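Local structure of protein PUF4 (Saccharomyces cerevisiae, 3BWT) at residues Glu74-Leu79 and Glu105-Asp110; Arg235-Ser240 and Leu264-Asn269. The protein binds specific single-stranded mRNA sequences through a curved array of Pumilio repeats, and may affect diploid formation. All blocks are in the same frame, centred on the assembly; numbering follows the deposited sequence.

Contact 1: residues Glu74-Leu79 and Glu105-Asp110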
ATOM      1  N   GLU A  74     -23.642  16.293  14.928  1.00 22.96           N
ATOM      2  CA  GLU A  74     -24.217  17.415  14.215  1.00 22.97           C
ATOM      3  C   GLU A  74     -23.093  18.314  13.719  1.00 26.57           C
ATOM      4  O   GLU A  74     -23.062  18.707  12.552  1.00 22.72           O
ATOM      5  CB  GLU A  74     -25.185  18.204  15.103  1.00 24.37           C
ATOM      6  CG  GLU A  74     -26.527  17.509  15.348  1.00 30.44           C
ATOM      7  CD  GLU A  74     -26.390  16.251  16.198  1.00 39.45           C
ATOM      8  OE1 GLU A  74     -25.827  16.342  17.313  1.00 32.57           O
ATOM      9  OE2 GLU A  74     -26.848  15.171  15.755  1.00 45.07           O
ATOM     10  N   GLN A  75     -22.166  18.633  14.613  1.00 27.17           N
ATOM     11  CA  GLN A  75     -21.081  19.538  14.273  1.00 19.03           C
ATOM     12  C   GLN A  75     -20.163  18.905  13.239  1.00 19.10           C
ATOM     13  O   GLN A  75     -19.772  19.548  12.263  1.00 19.10           O
ATOM     14  CB  GLN A  75     -20.306  19.909  15.523  1.00 18.09           C
ATOM     15  CG  GLN A  75     -21.040  20.852  16.436  1.00 17.75           C
ATOM     16  CD  GLN A  75     -20.499  20.830  17.848  1.00 18.04           C
ATOM     17  OE1 GLN A  75     -20.030  19.794  18.328  1.00 19.37           O
ATOM     18  NE2 GLN A  75     -20.568  21.967  18.527  1.00 16.75           N
ATOM     19  N   ARG A  76     -19.839  17.635  13.447  1.00 18.55           N
ATOM     20  CA  ARG A  76     -18.981  16.921  12.525  1.00 19.32           C
ATOM     21  C   ARG A  76     -19.541  16.963  11.112  1.00 23.59           C
ATOM     22  O   ARG A  76     -18.793  17.136  10.143  1.00 26.88           O
ATOM     23  CB  ARG A  76     -18.794  15.472  12.963  1.00 23.45           C
ATOM     24  CG  ARG A  76     -17.688  14.764  12.203  1.00 22.73           C
ATOM     25  CD  ARG A  76     -17.356  13.404  12.797  1.00 29.42           C
ATOM     26  NE  ARG A  76     -18.487  12.494  12.686  1.00 30.86           N
ATOM     27  CZ  ARG A  76     -19.218  12.084  13.714  1.00 30.59           C
ATOM     28  NH1 ARG A  76     -18.916  12.488  14.942  1.00 33.43           N
ATOM     29  NH2 ARG A  76     -20.241  11.263  13.512  1.00 32.70           N
ATOM     30  N   ILE A  77     -20.853  16.806  10.992  1.00 20.76           N
ATOM     31  CA  ILE A  77     -21.495  16.817   9.682  1.00 21.70           C
ATOM     32  C   ILE A  77     -21.374  18.174   8.998  1.00 23.32           C
ATOM     33  O   ILE A  77     -21.319  18.255   7.766  1.00 27.04           O
ATOM     34  CB  ILE A  77     -22.967  16.371   9.772  1.00 22.07           C
ATOM     35  CG1 ILE A  77     -23.023  14.941  10.313  1.00 30.42           C
ATOM     36  CG2 ILE A  77     -23.624  16.413   8.410  1.00 20.01           C
ATOM     37  CD1 ILE A  77     -24.377  14.498  10.772  1.00 27.07           C
ATOM     38  N   VAL A  78     -21.312  19.237   9.796  1.00 19.81           N
ATOM     39  CA  VAL A  78     -21.163  20.575   9.251  1.00 22.22           C
ATOM     40  C   VAL A  78     -19.740  20.771   8.744  1.00 23.73           C
ATOM     41  O   VAL A  78     -19.525  21.322   7.661  1.00 24.54           O
ATOM     42  CB  VAL A  78     -21.508  21.671  10.288  1.00 22.23           C
ATOM     43  CG1 VAL A  78     -21.149  23.060   9.745  1.00 17.53           C
ATOM     44  CG2 VAL A  78     -22.975  21.597  10.672  1.00 17.16           C
ATOM     45  N   LEU A  79     -18.766  20.325   9.531  1.00 20.29           N
ATOM     46  CA  LEU A  79     -17.375  20.405   9.111  1.00 19.44           C
ATOM     47  C   LEU A  79     -17.179  19.624   7.820  1.00 23.05           C
ATOM     48  O   LEU A  79     -16.440  20.058   6.927  1.00 25.66           O
ATOM     49  CB  LEU A  79     -16.436  19.887  10.200  1.00 18.36           C
ATOM     50  CG  LEU A  79     -16.416  20.716  11.485  1.00 20.07           C
ATOM     51  CD1 LEU A  79     -15.260  20.317  12.400  1.00 18.64           C
ATOM     52  CD2 LEU A  79     -16.362  22.200  11.163  1.00 18.50           C
ATOM     53  N   GLU A 105     -11.909   8.658   9.590  1.00 20.21           N
ATOM     54  CA  GLU A 105     -11.879   7.775  10.745  1.00 19.47           C
ATOM     55  C   GLU A 105     -13.001   8.078  11.717  1.00 22.69           C
ATOM     56  O   GLU A 105     -13.469   7.191  12.437  1.00 25.91           O
ATOM     57  CB  GLU A 105     -10.551   7.910  11.472  1.00 21.46           C
ATOM     58  CG  GLU A 105      -9.436   7.170  10.794  1.00 31.11           C
ATOM     59  CD  GLU A 105      -8.099   7.461  11.402  1.00 34.66           C
ATOM     60  OE1 GLU A 105      -8.037   8.334  12.299  1.00 39.67           O
ATOM     61  OE2 GLU A 105      -7.112   6.818  10.975  1.00 29.71           O
ATOM     62  N   CYS A 106     -13.429   9.337  11.738  1.00 22.69           N
ATOM     63  CA  CYS A 106     -14.370   9.805  12.749  1.00 22.28           C
ATOM     64  C   CYS A 106     -15.842   9.660  12.382  1.00 23.60           C
ATOM     65  O   CYS A 106     -16.696   9.676  13.260  1.00 27.66           O
ATOM     66  CB  CYS A 106     -14.087  11.261  13.104  1.00 21.09           C
ATOM     67  SG  CYS A 106     -12.712  11.480  14.211  1.00 22.30           S
ATOM     68  N   ILE A 107     -16.145   9.525  11.098  1.00 24.13           N
ATOM     69  CA  ILE A 107     -17.540   9.549  10.684  1.00 27.91           C
ATOM     70  C   ILE A 107     -18.296   8.316  11.142  1.00 28.49           C
ATOM     71  O   ILE A 107     -17.826   7.195  11.015  1.00 34.91           O
ATOM     72  CB  ILE A 107     -17.720   9.779   9.166  1.00 26.38           C
ATOM     73  CG1 ILE A 107     -17.124   8.625   8.363  1.00 22.57           C
ATOM     74  CG2 ILE A 107     -17.110  11.113   8.760  1.00 23.68           C
ATOM     75  CD1 ILE A 107     -17.142   8.871   6.868  1.00 22.32           C
ATOM     76  N   LYS A 108     -19.481   8.550  11.687  1.00 37.11           N
ATOM     77  CA  LYS A 108     -20.310   7.483  12.201  1.00 36.27           C
ATOM     78  C   LYS A 108     -21.516   7.230  11.287  1.00 36.54           C
ATOM     79  O   LYS A 108     -21.864   6.079  11.030  1.00 44.86           O
ATOM     80  CB  LYS A 108     -20.739   7.799  13.646  1.00 40.74           C
ATOM     81  CG  LYS A 108     -19.575   7.794  14.662  1.00 34.00           C
ATOM     82  CD  LYS A 108     -19.997   8.230  16.080  1.00 29.60           C
ATOM     83  CE  LYS A 108     -20.269   9.737  16.163  1.00 59.22           C
ATOM     84  NZ  LYS A 108     -20.245  10.315  17.552  1.00 43.07           N
ATOM     85  N   THR A 109     -22.134   8.296  10.780  1.00 37.22           N
ATOM     86  CA  THR A 109     -23.369   8.175   9.991  1.00 43.89           C
ATOM     87  C   THR A 109     -23.115   7.745   8.551  1.00 36.77           C
ATOM     88  O   THR A 109     -21.982   7.738   8.082  1.00 49.97           O
ATOM     89  CB  THR A 109     -24.184   9.502   9.943  1.00 54.65           C
ATOM     90  OG1 THR A 109     -23.503  10.460   9.123  1.00 48.68           O
ATOM     91  CG2 THR A 109     -24.391  10.082  11.336  1.00 43.41           C
ATOM     92  N   ASP A 110     -24.184   7.407   7.843  1.00 39.74           N
ATOM     93  CA  ASP A 110     -24.061   6.981   6.459  1.00 46.40           C
ATOM     94  C   ASP A 110     -24.257   8.169   5.531  1.00 46.25           C
ATOM     95  O   ASP A 110     -23.832   8.154   4.376  1.00 48.09           O
ATOM     96  CB  ASP A 110     -25.062   5.873   6.140  1.00 47.46           C
ATOM     97  CG  ASP A 110     -24.686   4.558   6.786  1.00 85.71           C
ATOM     98  OD1 ASP A 110     -23.538   4.449   7.274  1.00 85.52           O
ATOM     99  OD2 ASP A 110     -25.531   3.631   6.784  1.00 65.35           O
TER
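Arg76, on helix 73-83, extends its side chain across the C-terminal end of helix 96-106 and onto the turn that follows. The two segments belong to the second and third Pumilio repeats, so the contact is part of the repeat-to-repeat packing of the Pumilio homology domain, an all-helical solenoid. Arg76 CB points toward the turn, and CG lies anti to the backbone N (chi1 -168°), which carries the chain outward from its helix. CD then rests on the CB of Cys106 at 3.9 Å. The chain bends at chi3 (64°), placing NE 3.7 Å from the CA of Ile107. Over one face of the guanidinium sits the O of Cys106, 3.4 Å from NE and offset toward the rim; the angle is too poor for a hydrogen bond. The bonds of this group are made with other residues: NH2 bonds OG1 of Thr73, and NE forms a salt bridge with OE2 of Glu112, whose carboxylate probably offsets part of the positive charge gathered here.

At the tip, Lys108 crosses the arginine at about a right angle. Its CE is the lysine atom nearest to both NH2 and NH1, lying obliquely to the guanidinium, and its amine NZ comes within 3.6 Å of Arg76 NH1. A methionine in place of Arg76 would probably leave Glu112 OE2 without its salt-bridge mate and Cys106 O without the flat group beneath it.

The other oxygen of Glu112, OE1, accepts a hydrogen bond from the backbone N of Lys108 and is also hydrogen-bonded to Thr109 OG1, tying this carboxylate to the turn as well as to the arginine. Thr109 occupies the N-cap position of helix 110-120, and Ile77 CD1 approaches its OG1 to 4.4 Å.

Contact 2: residues Arg235-Ser240 and Leu264-Asn269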
ATOM      1  N   ARG A 235       8.483 -18.678 -18.521  1.00 29.71           N
ATOM      2  CA  ARG A 235       9.492 -17.656 -18.741  1.00 26.38           C
ATOM      3  C   ARG A 235      10.384 -17.575 -17.518  1.00 27.17           C
ATOM      4  O   ARG A 235      11.074 -16.575 -17.295  1.00 28.74           O
ATOM      5  CB  ARG A 235       8.833 -16.303 -19.035  1.00 29.88           C
ATOM      6  CG  ARG A 235       7.638 -16.409 -19.982  1.00 29.98           C
ATOM      7  CD  ARG A 235       7.425 -15.156 -20.828  1.00 30.53           C
ATOM      8  NE  ARG A 235       6.617 -14.146 -20.153  1.00 44.33           N
ATOM      9  CZ  ARG A 235       7.011 -12.894 -19.947  1.00 51.42           C
ATOM     10  NH1 ARG A 235       8.201 -12.490 -20.382  1.00 34.11           N
ATOM     11  NH2 ARG A 235       6.209 -12.041 -19.319  1.00 48.33           N
ATOM     12  N   ALA A 236      10.379 -18.654 -16.743  1.00 22.86           N
ATOM     13  CA  ALA A 236      11.053 -18.689 -15.450  1.00 25.89           C
ATOM     14  C   ALA A 236      12.465 -18.113 -15.498  1.00 25.09           C
ATOM     15  O   ALA A 236      12.839 -17.291 -14.662  1.00 23.00           O
ATOM     16  CB  ALA A 236      11.071 -20.108 -14.904  1.00 26.54           C
ATOM     17  N   ILE A 237      13.249 -18.553 -16.475  1.00 26.98           N
ATOM     18  CA  ILE A 237      14.617 -18.070 -16.616  1.00 24.66           C
ATOM     19  C   ILE A 237      14.636 -16.616 -17.042  1.00 23.01           C
ATOM     20  O   ILE A 237      15.347 -15.802 -16.458  1.00 25.06           O
ATOM     21  CB  ILE A 237      15.407 -18.868 -17.671  1.00 29.78           C
ATOM     22  CG1 ILE A 237      15.512 -20.343 -17.273  1.00 25.45           C
ATOM     23  CG2 ILE A 237      16.789 -18.251 -17.849  1.00 19.12           C
ATOM     24  CD1 ILE A 237      16.433 -20.595 -16.088  1.00 21.40           C
ATOM     25  N   GLU A 238      13.861 -16.297 -18.073  1.00 20.72           N
ATOM     26  CA  GLU A 238      13.843 -14.948 -18.613  1.00 20.51           C
ATOM     27  C   GLU A 238      13.532 -13.919 -17.522  1.00 23.13           C
ATOM     28  O   GLU A 238      14.190 -12.885 -17.432  1.00 22.05           O
ATOM     29  CB  GLU A 238      12.828 -14.859 -19.744  1.00 27.91           C
ATOM     30  CG  GLU A 238      12.767 -13.512 -20.435  1.00 25.65           C
ATOM     31  CD  GLU A 238      11.393 -13.236 -21.025  1.00 38.24           C
ATOM     32  OE1 GLU A 238      10.598 -14.195 -21.173  1.00 36.92           O
ATOM     33  OE2 GLU A 238      11.106 -12.058 -21.329  1.00 39.21           O
ATOM     34  N   LEU A 239      12.541 -14.224 -16.686  1.00 22.70           N
ATOM     35  CA  LEU A 239      12.141 -13.345 -15.601  1.00 19.27           C
ATOM     36  C   LEU A 239      13.093 -13.430 -14.418  1.00 20.27           C
ATOM     37  O   LEU A 239      13.149 -12.520 -13.589  1.00 20.14           O
ATOM     38  CB  LEU A 239      10.734 -13.699 -15.134  1.00 18.59           C
ATOM     39  CG  LEU A 239       9.642 -13.626 -16.199  1.00 27.43           C
ATOM     40  CD1 LEU A 239       8.362 -14.284 -15.708  1.00 21.79           C
ATOM     41  CD2 LEU A 239       9.386 -12.183 -16.614  1.00 24.98           C
ATOM     42  N   SER A 240      13.833 -14.529 -14.326  1.00 19.53           N
ATOM     43  CA  SER A 240      14.772 -14.704 -13.222  1.00 21.52           C
ATOM     44  C   SER A 240      15.972 -13.767 -13.339  1.00 22.65           C
ATOM     45  O   SER A 240      16.671 -13.508 -12.356  1.00 23.02           O
ATOM     46  CB  SER A 240      15.251 -16.153 -13.128  1.00 22.41           C
ATOM     47  OG  SER A 240      14.300 -16.947 -12.457  1.00 28.84           O
ATOM     48  N   LEU A 264      11.208 -26.805 -10.854  1.00 27.25           N
ATOM     49  CA  LEU A 264      11.208 -27.786 -11.928  1.00 27.42           C
ATOM     50  C   LEU A 264      11.435 -27.167 -13.293  1.00 31.03           C
ATOM     51  O   LEU A 264      12.219 -27.683 -14.092  1.00 37.38           O
ATOM     52  CB  LEU A 264       9.886 -28.543 -11.942  1.00 34.46           C
ATOM     53  CG  LEU A 264       9.920 -29.926 -11.309  1.00 37.66           C
ATOM     54  CD1 LEU A 264       8.505 -30.478 -11.211  1.00 49.57           C
ATOM     55  CD2 LEU A 264      10.817 -30.838 -12.133  1.00 31.78           C
ATOM     56  N   GLU A 265      10.727 -26.078 -13.568  1.00 33.16           N
ATOM     57  CA  GLU A 265      10.877 -25.363 -14.828  1.00 35.39           C
ATOM     58  C   GLU A 265      12.317 -24.907 -15.002  1.00 33.96           C
ATOM     59  O   GLU A 265      12.935 -25.114 -16.051  1.00 33.72           O
ATOM     60  CB  GLU A 265       9.953 -24.149 -14.862  1.00 38.38           C
ATOM     61  CG  GLU A 265       9.820 -23.532 -16.238  1.00 43.33           C
ATOM     62  CD  GLU A 265       9.066 -24.429 -17.188  1.00 41.77           C
ATOM     63  OE1 GLU A 265       8.423 -25.382 -16.705  1.00 35.51           O
ATOM     64  OE2 GLU A 265       9.112 -24.179 -18.412  1.00 51.66           O
ATOM     65  N   ILE A 266      12.845 -24.281 -13.959  1.00 31.74           N
ATOM     66  CA  ILE A 266      14.241 -23.861 -13.941  1.00 36.15           C
ATOM     67  C   ILE A 266      15.187 -25.038 -14.212  1.00 36.24           C
ATOM     68  O   ILE A 266      16.143 -24.908 -14.976  1.00 42.24           O
ATOM     69  CB  ILE A 266      14.584 -23.148 -12.608  1.00 26.94           C
ATOM     70  CG1 ILE A 266      13.869 -21.791 -12.556  1.00 21.29           C
ATOM     71  CG2 ILE A 266      16.084 -22.993 -12.435  1.00 20.02           C
ATOM     72  CD1 ILE A 266      13.986 -21.070 -11.243  1.00 22.24           C
ATOM     73  N   LEU A 267      14.899 -26.190 -13.609  1.00 33.45           N
ATOM     74  CA  LEU A 267      15.692 -27.402 -13.833  1.00 34.08           C
ATOM     75  C   LEU A 267      15.569 -27.968 -15.240  1.00 29.76           C
ATOM     76  O   LEU A 267      16.551 -28.431 -15.809  1.00 28.66           O
ATOM     77  CB  LEU A 267      15.313 -28.492 -12.828  1.00 31.14           C
ATOM     78  CG  LEU A 267      16.123 -28.539 -11.533  1.00 37.22           C
ATOM     79  CD1 LEU A 267      15.463 -29.486 -10.542  1.00 37.31           C
ATOM     80  CD2 LEU A 267      17.575 -28.938 -11.794  1.00 29.42           C
ATOM     81  N   ASN A 268      14.363 -27.948 -15.795  1.00 31.56           N
ATOM     82  CA  ASN A 268      14.106 -28.627 -17.062  1.00 27.11           C
ATOM     83  C   ASN A 268      14.254 -27.769 -18.316  1.00 39.01           C
ATOM     84  O   ASN A 268      15.022 -28.114 -19.217  1.00 35.25           O
ATOM     85  CB  ASN A 268      12.741 -29.296 -17.026  1.00 31.48           C
ATOM     86  CG  ASN A 268      12.691 -30.448 -16.039  1.00 45.20           C
ATOM     87  OD1 ASN A 268      13.670 -31.175 -15.860  1.00 34.44           O
ATOM     88  ND2 ASN A 268      11.543 -30.621 -15.393  1.00 50.46           N
ATOM     89  N   ASN A 269      13.526 -26.656 -18.381  1.00 36.43           N
ATOM     90  CA  ASN A 269      13.629 -25.767 -19.537  1.00 32.01           C
ATOM     91  C   ASN A 269      14.778 -24.754 -19.428  1.00 46.74           C
ATOM     92  O   ASN A 269      15.087 -24.036 -20.381  1.00 44.35           O
ATOM     93  CB  ASN A 269      12.283 -25.104 -19.851  1.00 37.40           C
ATOM     94  CG  ASN A 269      11.277 -26.091 -20.458  1.00 60.33           C
ATOM     95  OD1 ASN A 269      11.630 -26.888 -21.332  1.00 53.67           O
ATOM     96  ND2 ASN A 269      10.027 -26.044 -19.991  1.00 37.83           N
TER
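Ala236 CB points into the surface of helix 256-279 and meets two consecutive residues there: Glu265 CG at 3.9 Å and Ile266 CG1 at 4.0 Å. This is the close part of the contact. The small methyl is consistent with the close approach of the backbones here, the CA atoms of Ala236 and Ile266 lying 6.3 Å apart. Glu265 contributes only aliphatic carbon; its CG stands anti to the backbone N (chi1 -167°), alongside the alanine, before the chain bends at chi2 and turns its carboxylate elsewhere. Ile266 divides its branches among three partners. CG1 and the CD1 beyond it run past Ala236 toward Ser240, whose OG lies 4.3 Å from CD1, while CG2 faces Ile237. The Ser240 hydroxyl is not left without a mate, since it donates to the O of Ala236 one turn back, at 2.7 Å, within its own helix.

Both segments belong, but for the final Asn269, to the seventh Pumilio repeat, in an all-helical PUF domain. The contact joins the short helix 236-240 to the long helix 256-279, with helix 245-253 between them in sequence. The short segments cross at -107°, with their axes 10.0 Å apart at closest approach. Leu278, further along the long helix, also touches Ile237, Ser240 and Ile266, extending the apolar side of the junction.

The touch between Ile237 CD1 and Ile266 CG2 is looser, at 4.4 Å, though it belongs to the same apolar patch. The solvent side begins at Glu265, which directs its charged end to its own helix. There the exposed Asn269 gives ND2 to Glu265 OE2 with an N-H...O angle of 165°; the acceptor lies in the amide plane, but the donor stands above the carboxylate plane.

Past the first Pumilio repeat, and well into the second, the chain runs through helix 73-83, then helices 87-92 and 96-106, before contact 1 brings residues 105-110 back against residues 74-79. That loop, 25 residues between its segments, joins the second Pumilio repeat to the third. The chain then continues through the middle of the solenoid. Only after this does helix 236-240 open contact 2, which closes on helix 256-279 after 23 intervening residues and stays essentially inside the seventh repeat. The loops are in series and neither nest nor cross. The centres of contact 1 and contact 2 are about 55 Å apart, on opposite sides of the chain's centre. Between contact 1 and contact 2 the nearest atoms remain about 37 Å apart.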